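PDB 3IMK: putative molybdenum carrier protein from Syntrophus aciditrophicus SB, which is of unconfirmed function but probably belongs to the SLOG class and may carry molybdenum or bind a nucleotide-like ligand. Local coordinates for residues 20-25 with 147-152. Residues are numbered along the deposited sequence; the frame is centred on the assembly and turned at random. Where two conformers were deposited one is given.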
loop_
_atom_site.group_PDB
_atom_site.type_symbol
_atom_site.label_atom_id
_atom_site.label_comp_id
_atom_site.label_asym_id
_atom_site.label_seq_id
_atom_site.Cartn_x
_atom_site.Cartn_y
_atom_site.Cartn_z
ATOM N N ASP A 20 1.572 3.817 -3.811
ATOM C CA ASP A 20 1.388 2.521 -4.496
ATOM C C ASP A 20 2.699 2.098 -5.203
ATOM O O ASP A 20 3.058 0.896 -5.247
ATOM C CB ASP A 20 0.312 2.605 -5.580
ATOM C CG ASP A 20 -1.122 2.591 -5.103
ATOM O OD1 ASP A 20 -1.405 2.517 -3.903
ATOM O OD2 ASP A 20 -1.975 2.652 -6.035
ATOM N N ARG A 21 3.316 3.041 -5.907
ATOM C CA ARG A 21 4.485 2.753 -6.742
ATOM C C ARG A 21 5.699 2.416 -5.877
ATOM O O ARG A 21 6.448 1.444 -6.155
ATOM C CB ARG A 21 4.752 3.912 -7.699
ATOM C CG ARG A 21 5.639 3.508 -8.900
ATOM C CD ARG A 21 4.889 2.591 -9.915
ATOM N NE ARG A 21 3.693 3.190 -10.514
ATOM C CZ ARG A 21 3.696 4.025 -11.545
ATOM N NH1 ARG A 21 4.831 4.368 -12.129
ATOM N NH2 ARG A 21 2.554 4.527 -12.007
ATOM N N ALA A 22 5.853 3.141 -4.755
ATOM C CA ALA A 22 6.889 2.804 -3.811
ATOM C C ALA A 22 6.708 1.396 -3.263
ATOM O O ALA A 22 7.697 0.653 -3.056
ATOM C CB ALA A 22 6.959 3.828 -2.642
ATOM N N ALA A 23 5.480 1.013 -2.956
ATOM C CA ALA A 23 5.292 -0.342 -2.489
ATOM C C ALA A 23 5.815 -1.399 -3.439
ATOM O O ALA A 23 6.474 -2.375 -3.029
ATOM C CB ALA A 23 3.775 -0.570 -2.191
ATOM N N LEU A 24 5.513 -1.226 -4.733
ATOM C CA LEU A 24 5.944 -2.186 -5.737
ATOM C C LEU A 24 7.472 -2.164 -5.928
ATOM O O LEU A 24 8.103 -3.203 -6.022
ATOM C CB LEU A 24 5.231 -1.922 -7.077
ATOM C CG LEU A 24 3.699 -1.984 -7.031
ATOM C CD1 LEU A 24 3.092 -1.681 -8.445
ATOM C CD2 LEU A 24 3.171 -3.335 -6.509
ATOM N N ASP A 25 8.062 -0.960 -5.938
ATOM C CA ASP A 25 9.492 -0.822 -6.148
ATOM C C ASP A 25 10.222 -1.442 -4.967
ATOM O O ASP A 25 11.268 -2.100 -5.137
ATOM C CB ASP A 25 9.864 0.652 -6.336
ATOM C CG ASP A 25 9.426 1.206 -7.663
ATOM O OD1 ASP A 25 9.163 0.405 -8.588
ATOM O OD2 ASP A 25 9.410 2.457 -7.819
ATOM N N GLN A 147 9.168 8.585 -1.501
ATOM C CA GLN A 147 10.396 8.270 -0.757
ATOM C C GLN A 147 10.107 7.958 0.721
ATOM O O GLN A 147 10.807 7.155 1.332
ATOM C CB GLN A 147 11.440 9.385 -0.849
ATOM C CG GLN A 147 12.837 8.955 -0.370
ATOM C CD GLN A 147 13.388 7.762 -1.154
ATOM O OE1 GLN A 147 13.353 7.774 -2.395
ATOM N NE2 GLN A 147 13.856 6.721 -0.458
ATOM N N ALA A 148 9.116 8.627 1.289
ATOM C CA ALA A 148 8.758 8.340 2.659
ATOM C C ALA A 148 8.298 6.884 2.806
ATOM O O ALA A 148 8.625 6.197 3.805
ATOM C CB ALA A 148 7.651 9.284 3.113
ATOM N N THR A 149 7.495 6.434 1.826
ATOM C CA THR A 149 7.039 5.047 1.781
ATOM C C THR A 149 8.227 4.081 1.675
ATOM O O THR A 149 8.310 3.092 2.404
ATOM C CB THR A 149 6.012 4.856 0.650
ATOM O OG1 THR A 149 4.875 5.652 0.987
ATOM C CG2 THR A 149 5.578 3.394 0.579
HETATM N N MSE A 150 9.155 4.359 0.741
HETATM C CA MSE A 150 10.368 3.528 0.628
HETATM C C MSE A 150 11.112 3.449 1.957
HETATM O O MSE A 150 11.531 2.371 2.371
HETATM C CB MSE A 150 11.303 4.027 -0.493
HETATM C CG MSE A 150 10.700 4.003 -1.897
HETATM SE SE MSE A 150 10.526 2.222 -2.566
HETATM C CE MSE A 150 12.376 1.664 -2.868
ATOM N N ASP A 151 11.309 4.606 2.585
ATOM C CA ASP A 151 12.126 4.699 3.788
ATOM C C ASP A 151 11.427 3.946 4.927
ATOM O O ASP A 151 12.075 3.237 5.686
ATOM C CB ASP A 151 12.342 6.170 4.183
ATOM C CG ASP A 151 13.222 6.945 3.239
ATOM O OD1 ASP A 151 13.899 6.328 2.399
ATOM O OD2 ASP A 151 13.233 8.220 3.356
ATOM N N LEU A 152 10.106 4.086 5.024
ATOM C CA LEU A 152 9.338 3.383 6.045
ATOM C C LEU A 152 9.440 1.855 5.872
ATOM O O LEU A 152 9.647 1.097 6.832
ATOM C CB LEU A 152 7.860 3.844 6.002
ATOM C CG LEU A 152 6.887 3.132 6.950
ATOM C CD1 LEU A 152 7.359 3.245 8.401
ATOM C CD2 LEU A 152 5.514 3.769 6.774
#
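Two helices of the Rossmann-like alpha/beta fold of this SLOG-family protein, helix 19-29 after the first strand of the parallel sheet and helix 145-157 at the C-terminus, pack here through Ala22, Thr149 and Met150, a selenomethionine modelled in two conformers. The strands that precede them, 10-12 and 131-135, are neighbours in the sheet, and the two helices run in the same general direction, the axes of 20-25 and 147-152 coming within 8.4 Å at a crossing angle of -37°. With just a methyl for its side chain, Ala22 has its CA 5.7 Å from Met150 CA. The methyl of Ala22 points at the partner helix and meets the Thr149 side chain, its CB 3.5 Å from Thr149 CG2. That methyl branch of Thr149 lies anti to the backbone N, while OG1, beside the N (chi1 -64°), turns back to hydrogen-bond Ile145 O one helical turn earlier, so the hydroxyl is satisfied within its own helix and the methyl is presented to Ala22. Thr149 also touches Ile80 of strand 76-81. One conformer of Met150 reaches across with its chain bent at both chi2 and chi3. Its CG lies 3.8 Å from Ala22 CB, and the selenium continues past the methyl towards the next turn of helix 19-29, where the same side chain touches Phe26. Asp25 contributes its aliphatic CB here; its carboxylate is hydrogen-bonded to two tyrosine hydroxyls, OD1 to Tyr53 OH and OD2 to Tyr146 OH, the latter tying helix 19-29 to the start of helix 145-157. No hydrogen bond joins the two segments directly. In this conformer Met150 SE sits 4.1 Å from Asp25 CB. The backbone carbonyl oxygen Ala22 O is 3.3 Å from Met150 SE.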